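Long-range contacts in 3-dehydroshikimate dehydratase (Pseudomonas putida, PDB 5HMQ), which catalyses the metal-dependent dehydration of 3-dehydroshikimate to protocatechuate, a common intermediate in the breakdown of quinate and shikimate: residues 260-268 with 379-387; 335-343 with 436-444. All coordinates share one frame; numbering follows the deposited sequence.

Interaction 1 joins the two halves of the chain. It sets helix 252-276 of the TIM-barrel half against the end of helix 374-383 in the dioxygenase-like half. Interaction 2 stays within the dioxygenase-like half and joins its two successive sheets, through hairpin 333-346 and the start of strand 440-450. The centres lie 34 Å apart, and the two share no element. Both are partly buried, and in both backbone groups are bonded across the contact. In interaction 1 charged side chains do much of the work, around one phenylalanine ring. Interaction 2 relies on an amide, one backbone bond and aliphatic packing, and it lies nearer a magnesium site.

Interaction 1: residues 260-268 with 379-387; sequences LRSLLYLEE and KRATAFRGQ
The ring of Phe384 meets helix 252-276 with its edge. Phe384 CE1 lies 3.6 Å from Tyr265 N, near the ring plane, and touches the CB atoms of Leu264 and Tyr265. CG of Phe384 stands anti to the carbonyl carbon (chi1 -77°), and this sends the ring to the helix while the carbonyl stays available to Arg261. Arg261 grips that one oxygen side-on. Arg261 NE is 3.0 Å from Phe384 O, and Arg261 NH2 is 3.1 Å from the same atom. NH2 also makes a weak bond to Arg385 O. Beyond the ring, Glu268 and Arg380 form a salt bridge, with carboxylate and guanidinium planes only 16° apart. The Arg380 guanidinium also lies against Phe384, whose CE2 sits over one face, toward its rim. Leu260 CD1 rests over a face of the Arg385 guanidinium, 3.9 Å from Arg385 NE.

Further out, Arg380 NE is bonded to Pro290 O, and Phe287 packs edge-to-face with Phe384. Helix 455-465 adjoins Arg261 and Tyr265. A Schellman motif ends helix 374-383 and presents the gripped carbonyls. Gly386 N bonds to Ala381 O and Arg385 N to Thr382 O, with Arg385, of positive phi, as C-prime residue. The arrangement is a domain interface: a helix of the TIM-barrel half receives a capped helix end from the VOC-type half.

Interaction 2: residues 335-343 with 436-444; sequences LLRQGDINI and ATGGLRRID
Gln338 and Ile341 carry this contact from the two ends of a beta hairpin's turn, and Leu440 answers them from the start of strand 440-450. The hairpin, strands 333-338 and 341-346, belongs to the first VOC module. The strand is the first in sequence of the second module's sheet. Gln338 to Ile341 form a type II' turn, with Gly339 at the position of positive phi.

Gln338 reaches across the strand start with an extended side chain, its CG anti to the backbone N. Gln338 OE1 accepts from Leu440 N at 3.0 Å, with an N-H...O angle of 160°. The donor stands above the amide plane, 46° out of it. The amide also lies against the Leu440 side chain, with Gln338 CD 3.6 Å from Leu440 CB. Leu320 O takes up Gln338 NE2, so both ends of the amide are held. Ala436 CB packs on Gln338 CG from the preceding loop.

Ile341 works with both branches. CG1 passes over the backbone at Arg442 CA, and Ile341 CD1 reaches Leu440 CB at 3.8 Å. CG2 meets the CG1 and CD1 atoms of Ile443. Phe526 of strand 520-528 touches Ile341, Leu440 and Ile443, and ties this aliphatic patch to the second sheet. The side chain of Ile443 is about 10 Å from the bound magnesium ion, whose ligand His445 follows two residues on.

The axes of strands 341-343 and 440-444 make an angle of 74°, far from a regular sheet pairing. One backbone bond still joins turn and strand: Asp340 N to Arg441 O, 2.7 Å. The Asp340 carboxylate forms a salt bridge with Arg370, and Arg442 NH2 is hydrogen-bonded to Thr494 O. A water also links Asp340 OD2, at 2.8 Å, to Arg442 NE.

Interaction 1: residues 260-268 with 379-387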
loop_
_atom_site.group_PDB
_atom_site.type_symbol
_atom_site.label_atom_id
_atom_site.label_comp_id
_atom_site.label_asym_id
_atom_site.label_seq_id
_atom_site.Cartn_x
_atom_site.Cartn_y
_atom_site.Cartn_z
ATOM N N LEU C 260 -4.752 -1.124 -18.151
ATOM C CA LEU C 260 -5.605 -1.127 -19.333
ATOM C C LEU C 260 -6.360 0.190 -19.454
ATOM O O LEU C 260 -6.458 0.761 -20.547
ATOM C CB LEU C 260 -6.572 -2.313 -19.274
ATOM C CG LEU C 260 -7.249 -2.807 -20.559
ATOM C CD1 LEU C 260 -8.389 -1.900 -21.009
ATOM C CD2 LEU C 260 -6.225 -2.977 -21.672
ATOM N N ARG C 261 -6.903 0.682 -18.338
ATOM C CA ARG C 261 -7.580 1.976 -18.340
ATOM C C ARG C 261 -6.655 3.085 -18.831
ATOM O O ARG C 261 -7.077 3.959 -19.597
ATOM C CB ARG C 261 -8.110 2.289 -16.941
ATOM C CG ARG C 261 -8.754 3.661 -16.802
ATOM C CD ARG C 261 -9.304 3.876 -15.397
ATOM N NE ARG C 261 -10.548 3.142 -15.180
ATOM C CZ ARG C 261 -11.146 3.018 -13.999
ATOM N NH1 ARG C 261 -10.614 3.576 -12.920
ATOM N NH2 ARG C 261 -12.278 2.334 -13.897
ATOM N N SER C 262 -5.388 3.064 -18.408
ATOM C CA SER C 262 -4.455 4.102 -18.835
ATOM C C SER C 262 -4.166 4.026 -20.330
ATOM O O SER C 262 -3.947 5.062 -20.969
ATOM C CB SER C 262 -3.152 4.002 -18.040
ATOM O OG SER C 262 -2.332 2.953 -18.527
ATOM N N LEU C 263 -4.165 2.820 -20.903
ATOM C CA LEU C 263 -3.965 2.690 -22.343
ATOM C C LEU C 263 -5.173 3.203 -23.115
ATOM O O LEU C 263 -5.021 3.825 -24.173
ATOM C CB LEU C 263 -3.666 1.235 -22.708
ATOM C CG LEU C 263 -2.240 0.763 -22.417
ATOM C CD1 LEU C 263 -2.048 -0.688 -22.830
ATOM C CD2 LEU C 263 -1.233 1.662 -23.119
ATOM N N LEU C 264 -6.380 2.930 -22.616
ATOM C CA LEU C 264 -7.580 3.479 -23.238
ATOM C C LEU C 264 -7.553 5.003 -23.217
ATOM O O LEU C 264 -7.855 5.659 -24.221
ATOM C CB LEU C 264 -8.826 2.951 -22.528
ATOM C CG LEU C 264 -9.027 1.433 -22.572
ATOM C CD1 LEU C 264 -10.320 1.043 -21.875
ATOM C CD2 LEU C 264 -8.984 0.899 -23.999
ATOM N N TYR C 265 -7.190 5.582 -22.070
ATOM C CA TYR C 265 -7.099 7.035 -21.957
ATOM C C TYR C 265 -5.992 7.586 -22.847
ATOM O O TYR C 265 -6.159 8.637 -23.478
ATOM C CB TYR C 265 -6.870 7.420 -20.495
ATOM C CG TYR C 265 -6.794 8.906 -20.223
ATOM C CD1 TYR C 265 -7.905 9.723 -20.389
ATOM C CD2 TYR C 265 -5.613 9.488 -19.780
ATOM C CE1 TYR C 265 -7.837 11.083 -20.131
ATOM C CE2 TYR C 265 -5.536 10.844 -19.520
ATOM C CZ TYR C 265 -6.650 11.637 -19.697
ATOM O OH TYR C 265 -6.573 12.987 -19.438
ATOM N N LEU C 266 -4.857 6.885 -22.915
ATOM C CA LEU C 266 -3.769 7.307 -23.791
ATOM C C LEU C 266 -4.199 7.319 -25.251
ATOM O O LEU C 266 -3.850 8.240 -26.001
ATOM C CB LEU C 266 -2.563 6.388 -23.606
ATOM C CG LEU C 266 -1.454 6.525 -24.651
ATOM C CD1 LEU C 266 -0.856 7.922 -24.641
ATOM C CD2 LEU C 266 -0.377 5.476 -24.437
ATOM N N GLU C 267 -4.949 6.301 -25.676
ATOM C CA GLU C 267 -5.377 6.232 -27.070
ATOM C C GLU C 267 -6.279 7.405 -27.436
ATOM O O GLU C 267 -6.119 8.005 -28.504
ATOM C CB GLU C 267 -6.092 4.907 -27.333
ATOM C CG GLU C 267 -5.166 3.705 -27.395
ATOM C CD GLU C 267 -5.904 2.421 -27.704
ATOM O OE1 GLU C 267 -7.085 2.494 -28.107
ATOM O OE2 GLU C 267 -5.302 1.338 -27.547
ATOM N N GLU C 268 -7.231 7.746 -26.562
ATOM C CA GLU C 268 -8.127 8.860 -26.845
ATOM C C GLU C 268 -7.357 10.174 -26.907
ATOM O O GLU C 268 -7.532 10.972 -27.837
ATOM C CB GLU C 268 -9.227 8.928 -25.786
ATOM C CG GLU C 268 -9.982 10.245 -25.813
ATOM C CD GLU C 268 -10.925 10.384 -24.626
ATOM O OE1 GLU C 268 -10.434 10.419 -23.485
ATOM O OE2 GLU C 268 -12.143 10.436 -24.837
ATOM N N LYS C 379 -22.122 7.100 -19.892
ATOM C CA LYS C 379 -21.570 6.210 -20.906
ATOM C C LYS C 379 -20.049 6.283 -20.945
ATOM O O LYS C 379 -19.389 5.265 -21.184
ATOM C CB LYS C 379 -22.164 6.536 -22.276
ATOM C CG LYS C 379 -23.594 6.044 -22.447
ATOM C CD LYS C 379 -24.204 6.515 -23.755
ATOM C CE LYS C 379 -25.686 6.181 -23.813
ATOM N NZ LYS C 379 -26.337 6.749 -25.027
ATOM N N ARG C 380 -19.476 7.464 -20.702
ATOM C CA ARG C 380 -18.023 7.575 -20.651
ATOM C C ARG C 380 -17.449 6.835 -19.450
ATOM O O ARG C 380 -16.437 6.133 -19.575
ATOM C CB ARG C 380 -17.602 9.043 -20.617
ATOM C CG ARG C 380 -16.149 9.225 -20.216
ATOM C CD ARG C 380 -15.712 10.666 -20.288
ATOM N NE ARG C 380 -15.011 10.937 -21.534
ATOM C CZ ARG C 380 -13.691 11.043 -21.635
ATOM N NH1 ARG C 380 -12.930 10.901 -20.561
ATOM N NH2 ARG C 380 -13.136 11.290 -22.811
ATOM N N ALA C 381 -18.074 6.979 -18.280
ATOM C CA ALA C 381 -17.603 6.261 -17.099
ATOM C C ALA C 381 -17.659 4.754 -17.318
ATOM O O ALA C 381 -16.767 4.021 -16.877
ATOM C CB ALA C 381 -18.425 6.663 -15.875
ATOM N N THR C 382 -18.706 4.276 -17.996
ATOM C CA THR C 382 -18.793 2.858 -18.326
ATOM C C THR C 382 -17.740 2.464 -19.357
ATOM O O THR C 382 -17.153 1.379 -19.268
ATOM C CB THR C 382 -20.198 2.525 -18.833
ATOM O OG1 THR C 382 -21.165 2.892 -17.839
ATOM C CG2 THR C 382 -20.321 1.038 -19.136
ATOM N N ALA C 383 -17.491 3.329 -20.345
ATOM C CA ALA C 383 -16.497 3.015 -21.369
ATOM C C ALA C 383 -15.108 2.848 -20.768
ATOM O O ALA C 383 -14.323 2.017 -21.241
ATOM C CB ALA C 383 -16.482 4.101 -22.444
ATOM N N PHE C 384 -14.784 3.621 -19.731
ATOM C CA PHE C 384 -13.532 3.454 -19.011
ATOM C C PHE C 384 -13.660 2.457 -17.867
ATOM O O PHE C 384 -12.798 2.423 -16.981
ATOM C CB PHE C 384 -13.027 4.802 -18.499
ATOM C CG PHE C 384 -12.404 5.655 -19.567
ATOM C CD1 PHE C 384 -11.126 5.381 -20.027
ATOM C CD2 PHE C 384 -13.091 6.727 -20.109
ATOM C CE1 PHE C 384 -10.546 6.160 -21.011
ATOM C CE2 PHE C 384 -12.515 7.511 -21.092
ATOM C CZ PHE C 384 -11.242 7.227 -21.544
ATOM N N ARG C 385 -14.729 1.658 -17.874
ATOM C CA ARG C 385 -14.881 0.498 -16.997
ATOM C C ARG C 385 -14.990 0.893 -15.526
ATOM O O ARG C 385 -14.495 0.191 -14.644
ATOM C CB ARG C 385 -13.747 -0.502 -17.218
ATOM C CG ARG C 385 -13.663 -0.945 -18.664
ATOM C CD ARG C 385 -12.344 -1.600 -18.996
ATOM N NE ARG C 385 -12.276 -1.912 -20.421
ATOM C CZ ARG C 385 -12.192 -3.140 -20.917
ATOM N NH1 ARG C 385 -12.170 -4.186 -20.101
ATOM N NH2 ARG C 385 -12.136 -3.323 -22.230
ATOM N N GLY C 386 -15.646 2.015 -15.258
ATOM C CA GLY C 386 -16.093 2.279 -13.912
ATOM C C GLY C 386 -17.337 1.472 -13.621
ATOM O O GLY C 386 -17.961 0.911 -14.518
ATOM N N GLN C 387 -17.702 1.402 -12.345
ATOM C CA GLN C 387 -18.870 0.621 -11.973
ATOM C C GLN C 387 -20.072 1.538 -11.842
ATOM O O GLN C 387 -20.135 2.328 -10.887
ATOM C CB GLN C 387 -18.636 -0.135 -10.668
ATOM C CG GLN C 387 -19.841 -0.969 -10.253
ATOM C CD GLN C 387 -19.594 -1.794 -9.007
ATOM O OE1 GLN C 387 -18.645 -1.549 -8.264
ATOM N NE2 GLN C 387 -20.456 -2.776 -8.769
#

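Interaction 2: residues 335-343 with 436-444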
loop_
_atom_site.group_PDB
_atom_site.type_symbol
_atom_site.label_atom_id
_atom_site.label_comp_id
_atom_site.label_asym_id
_atom_site.label_seq_id
_atom_site.Cartn_x
_atom_site.Cartn_y
_atom_site.Cartn_z
ATOM N N LEU C 335 -31.617 18.023 5.074
ATOM C CA LEU C 335 -31.065 18.852 4.014
ATOM C C LEU C 335 -30.757 20.232 4.574
ATOM O O LEU C 335 -31.615 20.853 5.214
ATOM C CB LEU C 335 -32.039 18.956 2.839
ATOM C CG LEU C 335 -31.639 19.906 1.710
ATOM C CD1 LEU C 335 -30.352 19.432 1.055
ATOM C CD2 LEU C 335 -32.750 20.021 0.683
ATOM N N LEU C 336 -29.537 20.708 4.337
ATOM C CA LEU C 336 -29.144 22.058 4.715
ATOM C C LEU C 336 -28.662 22.801 3.479
ATOM O O LEU C 336 -28.085 22.210 2.561
ATOM C CB LEU C 336 -28.050 22.085 5.797
ATOM C CG LEU C 336 -28.467 21.726 7.226
ATOM C CD1 LEU C 336 -28.561 20.222 7.437
ATOM C CD2 LEU C 336 -27.582 22.407 8.267
ATOM N N ARG C 337 -28.913 24.108 3.461
ATOM C CA ARG C 337 -28.768 24.884 2.242
ATOM C C ARG C 337 -28.197 26.256 2.566
ATOM O O ARG C 337 -28.530 26.850 3.596
ATOM C CB ARG C 337 -30.133 25.005 1.556
ATOM C CG ARG C 337 -30.119 25.357 0.092
ATOM C CD ARG C 337 -31.534 25.209 -0.449
ATOM N NE ARG C 337 -31.565 24.513 -1.733
ATOM C CZ ARG C 337 -32.648 23.931 -2.241
ATOM N NH1 ARG C 337 -33.794 23.961 -1.574
ATOM N NH2 ARG C 337 -32.583 23.319 -3.416
ATOM N N GLN C 338 -27.333 26.752 1.682
ATOM C CA GLN C 338 -26.835 28.123 1.769
ATOM C C GLN C 338 -26.290 28.515 0.409
ATOM O O GLN C 338 -25.347 27.887 -0.083
ATOM C CB GLN C 338 -25.749 28.261 2.837
ATOM C CG GLN C 338 -25.160 29.663 2.921
ATOM C CD GLN C 338 -24.166 29.822 4.057
ATOM O OE1 GLN C 338 -23.665 30.917 4.305
ATOM N NE2 GLN C 338 -23.873 28.728 4.747
ATOM N N GLY C 339 -26.864 29.553 -0.187
ATOM C CA GLY C 339 -26.450 29.953 -1.520
ATOM C C GLY C 339 -26.693 28.839 -2.521
ATOM O O GLY C 339 -27.817 28.343 -2.676
ATOM N N ASP C 340 -25.631 28.411 -3.197
ATOM C CA ASP C 340 -25.709 27.309 -4.141
ATOM C C ASP C 340 -25.125 26.029 -3.545
ATOM O O ASP C 340 -24.896 25.056 -4.272
ATOM C CB ASP C 340 -24.975 27.712 -5.432
ATOM C CG ASP C 340 -25.104 26.692 -6.543
ATOM O OD1 ASP C 340 -26.169 26.673 -7.196
ATOM O OD2 ASP C 340 -24.148 25.916 -6.771
ATOM N N ILE C 341 -24.946 25.989 -2.226
ATOM C CA ILE C 341 -24.413 24.827 -1.524
ATOM C C ILE C 341 -25.573 24.038 -0.937
ATOM O O ILE C 341 -26.382 24.582 -0.176
ATOM C CB ILE C 341 -23.424 25.244 -0.426
ATOM C CG1 ILE C 341 -22.445 26.292 -0.955
ATOM C CG2 ILE C 341 -22.675 24.032 0.105
ATOM C CD1 ILE C 341 -21.836 27.166 0.126
ATOM N N ASN C 342 -25.657 22.757 -1.291
ATOM C CA ASN C 342 -26.623 21.831 -0.715
ATOM C C ASN C 342 -25.869 20.716 -0.006
ATOM O O ASN C 342 -24.959 20.114 -0.585
ATOM C CB ASN C 342 -27.548 21.259 -1.791
ATOM C CG ASN C 342 -28.347 22.333 -2.502
ATOM O OD1 ASN C 342 -29.241 22.945 -1.916
ATOM N ND2 ASN C 342 -28.023 22.575 -3.768
ATOM N N ILE C 343 -26.231 20.452 1.246
ATOM C CA ILE C 343 -25.575 19.428 2.051
ATOM C C ILE C 343 -26.641 18.508 2.626
ATOM O O ILE C 343 -27.597 18.975 3.256
ATOM C CB ILE C 343 -24.718 20.041 3.174
ATOM C CG1 ILE C 343 -23.533 20.795 2.575
ATOM C CG2 ILE C 343 -24.223 18.955 4.116
ATOM C CD1 ILE C 343 -22.682 21.512 3.588
ATOM N N ALA C 436 -30.951 31.027 4.384
ATOM C CA ALA C 436 -29.696 30.946 5.120
ATOM C C ALA C 436 -29.442 32.253 5.873
ATOM O O ALA C 436 -30.063 33.285 5.608
ATOM C CB ALA C 436 -28.532 30.653 4.180
ATOM N N THR C 437 -28.526 32.196 6.847
ATOM C CA THR C 437 -28.128 33.367 7.623
ATOM C C THR C 437 -26.748 33.898 7.256
ATOM O O THR C 437 -26.343 34.935 7.792
ATOM C CB THR C 437 -28.146 33.042 9.122
ATOM O OG1 THR C 437 -27.200 31.998 9.395
ATOM C CG2 THR C 437 -29.523 32.574 9.543
ATOM N N GLY C 438 -26.018 33.237 6.354
ATOM C CA GLY C 438 -24.735 33.720 5.897
ATOM C C GLY C 438 -24.654 33.956 4.396
ATOM O O GLY C 438 -25.633 33.816 3.658
ATOM N N GLY C 439 -23.447 34.320 3.965
ATOM C CA GLY C 439 -23.189 34.631 2.575
ATOM C C GLY C 439 -22.162 33.742 1.899
ATOM O O GLY C 439 -21.379 34.222 1.074
ATOM N N LEU C 440 -22.139 32.454 2.243
ATOM C CA LEU C 440 -21.376 31.488 1.466
ATOM C C LEU C 440 -22.192 31.112 0.244
ATOM O O LEU C 440 -23.403 30.897 0.337
ATOM C CB LEU C 440 -21.057 30.242 2.284
ATOM C CG LEU C 440 -20.495 30.498 3.676
ATOM C CD1 LEU C 440 -20.229 29.193 4.407
ATOM C CD2 LEU C 440 -19.224 31.319 3.576
ATOM N N ARG C 441 -21.549 31.070 -0.911
ATOM C CA ARG C 441 -22.326 30.950 -2.127
ATOM C C ARG C 441 -22.104 29.649 -2.877
ATOM O O ARG C 441 -23.070 29.071 -3.378
ATOM C CB ARG C 441 -22.076 32.160 -3.015
ATOM C CG ARG C 441 -22.471 33.433 -2.248
ATOM C CD ARG C 441 -22.911 34.509 -3.178
ATOM N NE ARG C 441 -22.255 34.408 -4.449
ATOM C CZ ARG C 441 -22.165 35.457 -5.284
ATOM N NH1 ARG C 441 -22.731 36.644 -4.983
ATOM N NH2 ARG C 441 -21.534 35.324 -6.466
ATOM N N ARG C 442 -20.868 29.178 -3.000
ATOM C CA ARG C 442 -20.672 27.910 -3.686
ATOM C C ARG C 442 -19.461 27.187 -3.119
ATOM O O ARG C 442 -18.603 27.781 -2.461
ATOM C CB ARG C 442 -20.489 28.091 -5.200
ATOM C CG ARG C 442 -19.157 28.698 -5.608
ATOM C CD ARG C 442 -19.123 28.955 -7.109
ATOM N NE ARG C 442 -19.181 27.717 -7.884
ATOM C CZ ARG C 442 -18.126 26.973 -8.201
ATOM N NH1 ARG C 442 -16.911 27.332 -7.811
ATOM N NH2 ARG C 442 -18.288 25.864 -8.910
ATOM N N ILE C 443 -19.420 25.879 -3.369
ATOM C CA ILE C 443 -18.233 25.088 -3.073
ATOM C C ILE C 443 -17.160 25.432 -4.096
ATOM O O ILE C 443 -17.333 25.207 -5.299
ATOM C CB ILE C 443 -18.558 23.589 -3.077
ATOM C CG1 ILE C 443 -19.532 23.263 -1.942
ATOM C CG2 ILE C 443 -17.285 22.765 -2.975
ATOM C CD1 ILE C 443 -20.157 21.889 -2.046
ATOM N N ASP C 444 -16.046 25.984 -3.621
ATOM C CA ASP C 444 -14.964 26.373 -4.512
ATOM C C ASP C 444 -14.023 25.210 -4.799
ATOM O O ASP C 444 -13.645 24.987 -5.953
ATOM C CB ASP C 444 -14.186 27.546 -3.917
ATOM C CG ASP C 444 -12.981 27.919 -4.752
ATOM O OD1 ASP C 444 -13.134 28.714 -5.702
ATOM O OD2 ASP C 444 -11.877 27.413 -4.458
HETATM O O HOH W 1 -21.814 26.001 -8.235
#